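Local coordinates for protein nitrite oxidoreductase subunit C (Kuenenia stuttgartiensis, PDB 7B04) that binds a heme b group and calcium ions and probably carries electrons within the nitrite oxidoreductase complex of an anammox bacterium, at residues W115-D120 and K261-V266; T119-A124 and V293-R298; E129-A134 and K168-A173. All blocks are in the same frame, centred on the assembly; numbering follows the deposited sequence.

Interaction 1 of 3, residues W115-D120 and K261-V266; sequences WDDATD and KKWTVV. With CA (calcium ion), chain B.
The six-membered ring of W115 is overlaid by the first side-chain carbon of W263: W263 CB lies 3.6 Å from the ring centroid, 16° off the normal, a CH-pi contact over the face. The two indoles run side by side and point the same way from neighbouring strands, but their near-parallel planes are slid so far apart that the rings barely overlap. W115 reaches this position because its CG sits between the backbone N and the carbonyl carbon (chi1 71°), which brings the six-membered ring over to W263 CB; there W115 CH2 also meets V265 CG2 at 3.7 Å.

Beneath the indoles the strands pair antiparallel. W115 and W263 form a hydrogen-bonded pair, in which W263 N donates to W115 O at 3.0 Å, while the return bond from W115 N is weak. D116 and K262 follow as a non-hydrogen-bonded pair with their side chains on the other face of the sheet. K262 bends at chi3, its CE passing beside the carboxylate, and the salt bridge from D116 OD1 to K262 NZ is long at 3.8 Å.

Where the pairing ends, the chain of D117–T119 turns to the calcium ion. D117 OD2 binds the metal at 2.3 Å and lies at the edge of the W263 indole, 3.5 Å from W263 NE1, its carboxylate nearly coplanar with the ring. T119 adds two ligands, its carbonyl O and its OG1. On the more exposed side, the extended K261 chain lies alongside A118. The arrangement is that of a calcium-binding loop leaving the end of a beta strand, here strand 108-116 in the ethylbenzene dehydrogenase-like heme-binding domain.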
loop_
_atom_site.group_PDB
_atom_site.type_symbol
_atom_site.label_atom_id
_atom_site.label_comp_id
_atom_site.label_asym_id
_atom_site.label_seq_id
_atom_site.Cartn_x
_atom_site.Cartn_y
_atom_site.Cartn_z
ATOM N N TRP C 115 5.564 17.367 51.417
ATOM C CA TRP C 115 6.528 16.282 51.337
ATOM C C TRP C 115 7.613 16.691 50.354
ATOM O O TRP C 115 7.423 17.588 49.528
ATOM C CB TRP C 115 5.874 14.966 50.908
ATOM C CG TRP C 115 5.435 14.945 49.476
ATOM C CD1 TRP C 115 6.116 14.421 48.415
ATOM C CD2 TRP C 115 4.214 15.477 48.947
ATOM N NE1 TRP C 115 5.391 14.588 47.259
ATOM C CE2 TRP C 115 4.221 15.234 47.559
ATOM C CE3 TRP C 115 3.117 16.132 49.512
ATOM C CZ2 TRP C 115 3.170 15.622 46.729
ATOM C CZ3 TRP C 115 2.077 16.517 48.687
ATOM C CH2 TRP C 115 2.112 16.263 47.311
ATOM N N ASP C 116 8.754 16.021 50.443
ATOM C CA ASP C 116 9.906 16.343 49.611
ATOM C C ASP C 116 9.965 15.430 48.401
ATOM O O ASP C 116 9.902 14.210 48.525
ATOM C CB ASP C 116 11.216 16.235 50.378
ATOM C CG ASP C 116 11.160 16.907 51.732
ATOM O OD1 ASP C 116 11.027 18.150 51.754
ATOM O OD2 ASP C 116 11.285 16.215 52.769
ATOM N N ASP C 117 10.023 16.019 47.226
ATOM C CA ASP C 117 10.217 15.225 46.018
ATOM C C ASP C 117 10.970 16.030 44.970
ATOM O O ASP C 117 10.691 17.205 44.743
ATOM C CB ASP C 117 8.912 14.563 45.519
ATOM C CG ASP C 117 8.940 14.175 44.026
ATOM O OD1 ASP C 117 9.679 13.216 43.695
ATOM O OD2 ASP C 117 7.988 14.681 43.312
ATOM N N ALA C 118 12.008 15.400 44.425
ATOM C CA ALA C 118 13.004 16.033 43.571
ATOM C C ALA C 118 12.538 16.268 42.143
ATOM O O ALA C 118 13.248 16.939 41.386
ATOM C CB ALA C 118 14.271 15.171 43.549
ATOM N N THR C 119 11.362 15.778 41.763
ATOM C CA THR C 119 10.910 15.833 40.381
ATOM C C THR C 119 9.509 16.420 40.320
ATOM O O THR C 119 8.646 16.080 41.134
ATOM C CB THR C 119 10.931 14.454 39.712
ATOM O OG1 THR C 119 9.951 13.608 40.319
ATOM C CG2 THR C 119 12.302 13.809 39.842
ATOM N N ASP C 120 9.298 17.307 39.351
ATOM C CA ASP C 120 7.987 17.883 39.066
ATOM C C ASP C 120 7.358 17.113 37.908
ATOM O O ASP C 120 7.579 17.423 36.737
ATOM C CB ASP C 120 8.126 19.366 38.734
ATOM C CG ASP C 120 9.334 19.653 37.841
ATOM O OD1 ASP C 120 9.197 20.428 36.870
ATOM O OD2 ASP C 120 10.424 19.097 38.104
ATOM N N LYS C 261 12.547 21.257 45.049
ATOM C CA LYS C 261 12.411 19.825 45.313
ATOM C C LYS C 261 11.444 19.533 46.463
ATOM O O LYS C 261 11.650 18.612 47.258
ATOM C CB LYS C 261 13.780 19.184 45.559
ATOM C CG LYS C 261 14.636 19.152 44.300
ATOM C CD LYS C 261 15.923 18.370 44.482
ATOM C CE LYS C 261 16.694 18.302 43.170
ATOM N NZ LYS C 261 17.947 17.511 43.293
ATOM N N LYS C 262 10.389 20.339 46.576
ATOM C CA LYS C 262 9.378 20.097 47.596
ATOM C C LYS C 262 7.994 20.468 47.078
ATOM O O LYS C 262 7.837 21.459 46.360
ATOM C CB LYS C 262 9.681 20.897 48.867
ATOM C CG LYS C 262 8.494 21.067 49.795
ATOM C CD LYS C 262 8.891 21.775 51.072
ATOM C CE LYS C 262 9.597 20.816 52.009
ATOM N NZ LYS C 262 9.753 21.351 53.387
ATOM N N TRP C 263 7.000 19.656 47.441
ATOM C CA TRP C 263 5.604 19.904 47.108
ATOM C C TRP C 263 4.883 20.486 48.317
ATOM O O TRP C 263 5.110 20.059 49.452
ATOM C CB TRP C 263 4.894 18.623 46.670
ATOM C CG TRP C 263 5.049 18.289 45.222
ATOM C CD1 TRP C 263 5.826 17.305 44.689
ATOM C CD2 TRP C 263 4.402 18.935 44.116
ATOM N NE1 TRP C 263 5.709 17.298 43.320
ATOM C CE2 TRP C 263 4.841 18.289 42.943
ATOM C CE3 TRP C 263 3.500 19.997 44.004
ATOM C CZ2 TRP C 263 4.408 18.670 41.675
ATOM C CZ3 TRP C 263 3.071 20.373 42.742
ATOM C CH2 TRP C 263 3.525 19.710 41.596
ATOM N N THR C 264 4.008 21.456 48.067
ATOM C CA THR C 264 3.104 21.975 49.087
ATOM C C THR C 264 1.710 22.001 48.479
ATOM O O THR C 264 1.452 22.762 47.540
ATOM C CB THR C 264 3.520 23.363 49.576
ATOM O OG1 THR C 264 4.871 23.318 50.049
ATOM C CG2 THR C 264 2.617 23.808 50.717
ATOM N N VAL C 265 0.816 21.175 49.011
ATOM C CA VAL C 265 -0.550 21.068 48.521
ATOM C C VAL C 265 -1.493 21.342 49.678
ATOM O O VAL C 265 -1.268 20.873 50.799
ATOM C CB VAL C 265 -0.821 19.671 47.922
ATOM C CG1 VAL C 265 -2.271 19.543 47.465
ATOM C CG2 VAL C 265 0.140 19.380 46.779
ATOM N N VAL C 266 -2.547 22.109 49.412
ATOM C CA VAL C 266 -3.594 22.336 50.396
ATOM C C VAL C 266 -4.924 21.894 49.804
ATOM O O VAL C 266 -5.212 22.139 48.627
ATOM C CB VAL C 266 -3.653 23.800 50.895
ATOM C CG1 VAL C 266 -2.257 24.328 51.178
ATOM C CG2 VAL C 266 -4.380 24.698 49.919
HETATM CA CA CA B . 7.841 13.826 41.190
#

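Interaction 2 of 3, residues T119-A124 and V293-R298; sequences TDNKQA and VWNGDR. With CA (calcium ion), chain B; HEM (protoporphyrin IX containing Fe), chain D.
N121 and N295 bind the calcium ion from adjacent positions, roughly at right angles at the metal, each through its amide oxygen: N121 OD1 lies 2.6 Å from the calcium and N295 OD1 2.4 Å. The two oxygens are 3.5 Å apart, held together by the cation they share. N295, just after strand 286-294, has CG anti to the backbone N (chi1 -171°), which carries its amide oxygen to the metal. Packing is close on this side, for N121 also lies against the short 3-10 segment at G296–D297, its OD1 within 2.8 Å of D297 N, and D297 CB packs against the metal-bound T119 OG1 at 3.3 Å.

The solvent side is formed by the D297 carboxylate, where D297 CG meets T119 CG2 at 3.7 Å and OD2 pairs with NH1 of the equally exposed R298. On the strand side, the indole of W294 reaches the heme, with W294 CH2 3.4 Å from the methyl carbon CMD.

Because T119 and the two asparagines bind through neutral oxygens, the negative charge in the calcium shell comes from D117 and D132, and the cation joins a loop without regular structure to a strand end bordering the heme pocket.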
loop_
_atom_site.group_PDB
_atom_site.type_symbol
_atom_site.label_atom_id
_atom_site.label_comp_id
_atom_site.label_asym_id
_atom_site.label_seq_id
_atom_site.Cartn_x
_atom_site.Cartn_y
_atom_site.Cartn_z
ATOM N N THR C 119 11.362 15.778 41.763
ATOM C CA THR C 119 10.910 15.833 40.381
ATOM C C THR C 119 9.509 16.420 40.320
ATOM O O THR C 119 8.646 16.080 41.134
ATOM C CB THR C 119 10.931 14.454 39.712
ATOM O OG1 THR C 119 9.951 13.608 40.319
ATOM C CG2 THR C 119 12.302 13.809 39.842
ATOM N N ASP C 120 9.298 17.307 39.351
ATOM C CA ASP C 120 7.987 17.883 39.066
ATOM C C ASP C 120 7.358 17.113 37.908
ATOM O O ASP C 120 7.579 17.423 36.737
ATOM C CB ASP C 120 8.126 19.366 38.734
ATOM C CG ASP C 120 9.334 19.653 37.841
ATOM O OD1 ASP C 120 9.197 20.428 36.870
ATOM O OD2 ASP C 120 10.424 19.097 38.104
ATOM N N ASN C 121 6.556 16.105 38.242
ATOM C CA ASN C 121 5.794 15.357 37.241
ATOM C C ASN C 121 4.406 15.981 37.197
ATOM O O ASN C 121 3.575 15.742 38.078
ATOM C CB ASN C 121 5.735 13.872 37.577
ATOM C CG ASN C 121 7.108 13.255 37.750
ATOM O OD1 ASN C 121 7.439 12.772 38.833
ATOM N ND2 ASN C 121 7.908 13.248 36.685
ATOM N N LYS C 122 4.160 16.807 36.182
ATOM C CA LYS C 122 2.945 17.606 36.107
ATOM C C LYS C 122 2.029 17.212 34.960
ATOM O O LYS C 122 1.125 17.988 34.610
ATOM C CB LYS C 122 3.318 19.081 35.976
ATOM C CG LYS C 122 4.011 19.639 37.195
ATOM C CD LYS C 122 4.359 21.094 37.010
ATOM C CE LYS C 122 5.067 21.627 38.236
ATOM N NZ LYS C 122 5.425 23.060 38.077
ATOM N N GLN C 123 2.226 16.038 34.366
ATOM C CA GLN C 123 1.361 15.606 33.277
ATOM C C GLN C 123 1.576 14.114 33.021
ATOM O O GLN C 123 2.633 13.545 33.320
ATOM C CB GLN C 123 1.598 16.444 32.013
ATOM C CG GLN C 123 2.434 15.829 30.931
ATOM C CD GLN C 123 2.485 16.721 29.699
ATOM O OE1 GLN C 123 3.225 16.446 28.754
ATOM N NE2 GLN C 123 1.690 17.775 29.697
ATOM N N ALA C 124 0.553 13.496 32.438
ATOM C CA ALA C 124 0.512 12.060 32.171
ATOM C C ALA C 124 -0.030 11.788 30.764
ATOM O O ALA C 124 -0.963 11.018 30.544
ATOM C CB ALA C 124 -0.306 11.335 33.239
ATOM N N VAL C 293 0.818 9.378 49.157
ATOM C CA VAL C 293 1.534 10.257 48.236
ATOM C C VAL C 293 2.040 9.417 47.070
ATOM O O VAL C 293 2.402 8.249 47.246
ATOM C CB VAL C 293 2.695 10.992 48.945
ATOM C CG1 VAL C 293 3.541 11.772 47.950
ATOM C CG2 VAL C 293 2.163 11.923 50.025
ATOM N N TRP C 294 2.045 10.001 45.874
ATOM C CA TRP C 294 2.532 9.339 44.673
ATOM C C TRP C 294 3.659 10.151 44.052
ATOM O O TRP C 294 3.658 11.385 44.105
ATOM C CB TRP C 294 1.414 9.137 43.647
ATOM C CG TRP C 294 0.338 8.237 44.134
ATOM C CD1 TRP C 294 0.182 6.912 43.852
ATOM C CD2 TRP C 294 -0.728 8.589 45.017
ATOM N NE1 TRP C 294 -0.928 6.422 44.492
ATOM C CE2 TRP C 294 -1.501 7.432 45.220
ATOM C CE3 TRP C 294 -1.108 9.775 45.652
ATOM C CZ2 TRP C 294 -2.630 7.425 46.031
ATOM C CZ3 TRP C 294 -2.223 9.766 46.453
ATOM C CH2 TRP C 294 -2.970 8.599 46.640
ATOM N N ASN C 295 4.620 9.447 43.457
ATOM C CA ASN C 295 5.719 10.075 42.729
ATOM C C ASN C 295 5.775 9.495 41.323
ATOM O O ASN C 295 6.186 8.346 41.139
ATOM C CB ASN C 295 7.052 9.881 43.453
ATOM C CG ASN C 295 8.175 10.701 42.840
ATOM O OD1 ASN C 295 7.937 11.618 42.055
ATOM N ND2 ASN C 295 9.409 10.371 43.197
ATOM N N GLY C 296 5.356 10.293 40.337
ATOM C CA GLY C 296 5.365 9.850 38.955
ATOM C C GLY C 296 6.736 9.461 38.444
ATOM O O GLY C 296 6.834 8.681 37.491
ATOM N N ASP C 297 7.801 9.983 39.059
ATOM C CA ASP C 297 9.146 9.636 38.615
ATOM C C ASP C 297 9.431 8.156 38.838
ATOM O O ASP C 297 10.121 7.525 38.029
ATOM C CB ASP C 297 10.179 10.505 39.333
ATOM C CG ASP C 297 11.558 10.406 38.707
ATOM O OD1 ASP C 297 11.756 10.972 37.610
ATOM O OD2 ASP C 297 12.446 9.765 39.310
ATOM N N ARG C 298 8.919 7.587 39.932
ATOM C CA ARG C 298 9.019 6.157 40.197
ATOM C C ARG C 298 7.777 5.383 39.748
ATOM O O ARG C 298 7.545 4.267 40.230
ATOM C CB ARG C 298 9.290 5.911 41.686
ATOM C CG ARG C 298 10.744 6.111 42.096
ATOM C CD ARG C 298 10.984 7.543 42.522
ATOM N NE ARG C 298 12.190 7.689 43.328
ATOM C CZ ARG C 298 13.333 8.187 42.871
ATOM N NH1 ARG C 298 13.420 8.589 41.610
ATOM N NH2 ARG C 298 14.384 8.289 43.672
HETATM CA CA CA B . 7.841 13.826 41.190
HETATM C CHA HEM D . -5.902 3.453 44.458
HETATM C CHB HEM D . -4.438 -0.285 47.221
HETATM C CHC HEM D . -4.181 2.800 50.968
HETATM C CHD HEM D . -5.819 6.520 48.243
HETATM C C1A HEM D . -5.623 2.169 44.892
HETATM C C2A HEM D . -5.881 0.948 44.158
HETATM C C3A HEM D . -5.470 -0.087 44.910
HETATM C C4A HEM D . -4.954 0.436 46.160
HETATM C CMA HEM D . -5.532 -1.587 44.543
HETATM C CAA HEM D . -6.489 0.905 42.738
HETATM C CBA HEM D . -7.849 0.221 42.741
HETATM C CGA HEM D . -8.922 1.249 42.955
HETATM O O1A HEM D . -9.926 0.934 43.644
HETATM O O2A HEM D . -8.758 2.388 42.447
HETATM C C1B HEM D . -4.172 0.229 48.475
HETATM C C2B HEM D . -3.517 -0.452 49.574
HETATM C C3B HEM D . -3.450 0.401 50.619
HETATM C C4B HEM D . -4.051 1.656 50.200
HETATM C CMB HEM D . -3.032 -1.915 49.482
HETATM C CAB HEM D . -2.844 0.200 52.033
HETATM C CBB HEM D . -2.086 -0.841 52.398
HETATM C C1C HEM D . -4.541 4.069 50.543
HETATM C C2C HEM D . -4.434 5.286 51.329
HETATM C C3C HEM D . -4.873 6.307 50.586
HETATM C C4C HEM D . -5.297 5.786 49.299
HETATM C CMC HEM D . -3.887 5.385 52.771
HETATM C CAC HEM D . -4.934 7.788 51.027
HETATM C CBC HEM D . -6.056 8.502 50.914
HETATM C C1D HEM D . -5.891 6.030 46.951
HETATM C C2D HEM D . -6.040 6.805 45.731
HETATM C C3D HEM D . -6.060 5.963 44.699
HETATM C C4D HEM D . -5.927 4.612 45.211
HETATM C CMD HEM D . -6.161 8.340 45.624
HETATM C CAD HEM D . -6.207 6.375 43.218
HETATM C CBD HEM D . -4.848 6.413 42.530
HETATM C CGD HEM D . -4.989 7.031 41.163
HETATM O O1D HEM D . -3.951 7.237 40.487
HETATM O O2D HEM D . -6.137 7.330 40.745
HETATM N NA HEM D . -5.066 1.810 46.104
HETATM N NB HEM D . -4.479 1.504 48.896
HETATM N NC HEM D . -5.076 4.408 49.306
HETATM N ND HEM D . -5.820 4.687 46.592
HETATM FE FE HEM D . -5.297 2.913 47.718
#

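Interaction 3 of 3, residues E129-A134 and K168-A173; sequences EFRDGA and KADWEA. With CA (calcium ion), chain B.
G133 and K168 form an antiparallel, non-hydrogen-bonded pair where their strands meet, and just beyond it, where the strand gives way to the helix, A169 N donates to D132 O at 3.1 Å. A169 CB packs against the same oxygen.

R131 grips D170 side-on, with NE and NH2 both directed at one carboxylate oxygen. R131 NE donates to D170 OD2 at 2.7 Å, approaching from above the carboxylate plane, whereas R131 NH2 meets the syn lone pair of D170 OD2 at 3.0 Å. Both bonds lie near the guanidinium plane, yet the two flat groups are turned 59° to each other. A bend at chi3 (80°) brings the R131 head round to the acid. K168 CD lies over the centre of one guanidinium face, 3.8 Å from R131 CZ. The ammonium of K168 continues past it to a salt bridge with E234.

On the far side of the backbone, D132 holds the calcium ion with both oxygens, OD1 at 2.3 Å and OD2 at 2.6 Å. The paired bonds to D170 should restrain the rotation of the guanidinium, and two R131 donors on one oxygen would probably favour the ionised form of D170, while the K168 charge is met by E234.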
loop_
_atom_site.group_PDB
_atom_site.type_symbol
_atom_site.label_atom_id
_atom_site.label_comp_id
_atom_site.label_asym_id
_atom_site.label_seq_id
_atom_site.Cartn_x
_atom_site.Cartn_y
_atom_site.Cartn_z
ATOM N N GLU C 129 4.854 8.170 31.205
ATOM C CA GLU C 129 4.885 9.225 32.208
ATOM C C GLU C 129 3.655 9.173 33.105
ATOM O O GLU C 129 2.534 8.928 32.641
ATOM C CB GLU C 129 4.981 10.592 31.525
ATOM C CG GLU C 129 6.272 10.737 30.758
ATOM C CD GLU C 129 6.483 12.145 30.243
ATOM O OE1 GLU C 129 5.498 12.902 30.160
ATOM O OE2 GLU C 129 7.630 12.488 29.912
ATOM N N PHE C 130 3.863 9.474 34.380
ATOM C CA PHE C 130 2.817 9.448 35.386
ATOM C C PHE C 130 2.858 10.746 36.178
ATOM O O PHE C 130 3.829 11.509 36.122
ATOM C CB PHE C 130 2.975 8.245 36.329
ATOM C CG PHE C 130 2.960 6.922 35.625
ATOM C CD1 PHE C 130 1.794 6.191 35.509
ATOM C CD2 PHE C 130 4.118 6.409 35.068
ATOM C CE1 PHE C 130 1.790 4.959 34.855
ATOM C CE2 PHE C 130 4.112 5.184 34.417
ATOM C CZ PHE C 130 2.952 4.460 34.316
ATOM N N ARG C 131 1.816 10.967 36.967
ATOM C CA ARG C 131 1.652 12.238 37.651
ATOM C C ARG C 131 2.058 12.092 39.109
ATOM O O ARG C 131 1.894 11.030 39.720
ATOM C CB ARG C 131 0.204 12.723 37.587
ATOM C CG ARG C 131 -0.743 11.704 38.224
ATOM C CD ARG C 131 -2.122 12.286 38.468
ATOM N NE ARG C 131 -2.913 12.290 37.249
ATOM C CZ ARG C 131 -3.680 11.272 36.878
ATOM N NH1 ARG C 131 -3.749 10.169 37.624
ATOM N NH2 ARG C 131 -4.369 11.346 35.749
ATOM N N ASP C 132 2.553 13.189 39.675
ATOM C CA ASP C 132 2.685 13.273 41.125
ATOM C C ASP C 132 1.329 13.569 41.737
ATOM O O ASP C 132 0.563 14.376 41.212
ATOM C CB ASP C 132 3.679 14.341 41.537
ATOM C CG ASP C 132 5.106 13.903 41.340
ATOM O OD1 ASP C 132 5.772 14.480 40.469
ATOM O OD2 ASP C 132 5.550 12.967 42.038
ATOM N N GLY C 133 1.026 12.896 42.837
ATOM C CA GLY C 133 -0.268 13.056 43.467
ATOM C C GLY C 133 -0.197 12.888 44.971
ATOM O O GLY C 133 0.767 12.343 45.522
ATOM N N ALA C 134 -1.229 13.402 45.633
ATOM C CA ALA C 134 -1.403 13.246 47.066
ATOM C C ALA C 134 -2.884 13.074 47.362
ATOM O O ALA C 134 -3.742 13.565 46.623
ATOM C CB ALA C 134 -0.848 14.445 47.833
ATOM N N LYS C 168 -4.256 15.876 42.052
ATOM C CA LYS C 168 -3.511 15.481 40.867
ATOM C C LYS C 168 -2.724 16.673 40.342
ATOM O O LYS C 168 -3.292 17.748 40.117
ATOM C CB LYS C 168 -4.450 14.936 39.788
ATOM C CG LYS C 168 -5.185 13.670 40.199
ATOM C CD LYS C 168 -6.070 13.150 39.082
ATOM C CE LYS C 168 -6.780 11.871 39.490
ATOM N NZ LYS C 168 -7.786 12.111 40.562
ATOM N N ALA C 169 -1.418 16.477 40.146
ATOM C CA ALA C 169 -0.568 17.565 39.673
ATOM C C ALA C 169 -0.915 17.961 38.244
ATOM O O ALA C 169 -0.867 19.146 37.895
ATOM C CB ALA C 169 0.905 17.171 39.775
ATOM N N ASP C 170 -1.256 16.984 37.398
ATOM C CA ASP C 170 -1.615 17.303 36.021
ATOM C C ASP C 170 -2.892 18.129 35.952
ATOM O O ASP C 170 -3.044 18.962 35.052
ATOM C CB ASP C 170 -1.757 16.021 35.199
ATOM C CG ASP C 170 -2.772 15.057 35.782
ATOM O OD1 ASP C 170 -3.304 15.333 36.877
ATOM O OD2 ASP C 170 -3.037 14.018 35.141
ATOM N N TRP C 171 -3.821 17.914 36.887
ATOM C CA TRP C 171 -5.031 18.727 36.926
ATOM C C TRP C 171 -4.711 20.188 37.214
ATOM O O TRP C 171 -5.419 21.083 36.739
ATOM C CB TRP C 171 -6.013 18.170 37.957
ATOM C CG TRP C 171 -6.701 16.920 37.495
ATOM C CD1 TRP C 171 -6.333 16.121 36.451
ATOM C CD2 TRP C 171 -7.885 16.334 38.050
ATOM N NE1 TRP C 171 -7.208 15.069 36.328
ATOM C CE2 TRP C 171 -8.171 15.177 37.296
ATOM C CE3 TRP C 171 -8.728 16.671 39.112
ATOM C CZ2 TRP C 171 -9.263 14.358 37.571
ATOM C CZ3 TRP C 171 -9.814 15.856 39.383
ATOM C CH2 TRP C 171 -10.070 14.713 38.616
ATOM N N GLU C 172 -3.657 20.449 37.990
ATOM C CA GLU C 172 -3.216 21.826 38.186
ATOM C C GLU C 172 -2.769 22.441 36.867
ATOM O O GLU C 172 -3.111 23.588 36.557
ATOM C CB GLU C 172 -2.074 21.875 39.203
ATOM C CG GLU C 172 -2.467 21.576 40.641
ATOM C CD GLU C 172 -3.151 22.745 41.322
ATOM O OE1 GLU C 172 -2.975 23.893 40.864
ATOM O OE2 GLU C 172 -3.849 22.515 42.329
ATOM N N ALA C 173 -2.002 21.686 36.074
ATOM C CA ALA C 173 -1.589 22.166 34.761
ATOM C C ALA C 173 -2.766 22.289 33.803
ATOM O O ALA C 173 -2.779 23.185 32.953
ATOM C CB ALA C 173 -0.525 21.239 34.175
HETATM CA CA CA B . 7.841 13.826 41.190
#

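Overall arrangement
All three contacts converge on one calcium ion, whose seven protein ligand atoms come from D117, T119, N121, D132 and N295. Interactions 1 and 2 share T119 and D120, with centres about 10 Å apart; those of interactions 2 and 3 are about 6 Å apart. Interaction 3 supplies the bidentate D132 carboxylate, and its D132 OD2 lies 3.2 Å from D117 OD2 of interaction 1, a pair of like charges that the metal offsets. A backbone link also ties interactions 2 and 3: W294 N lies 2.7 Å from G133 O, a probable hydrogen bond. Heme lies beside interactions 2 and 3, whereas the W115 side chain of interaction 1 stays about 11 Å from it.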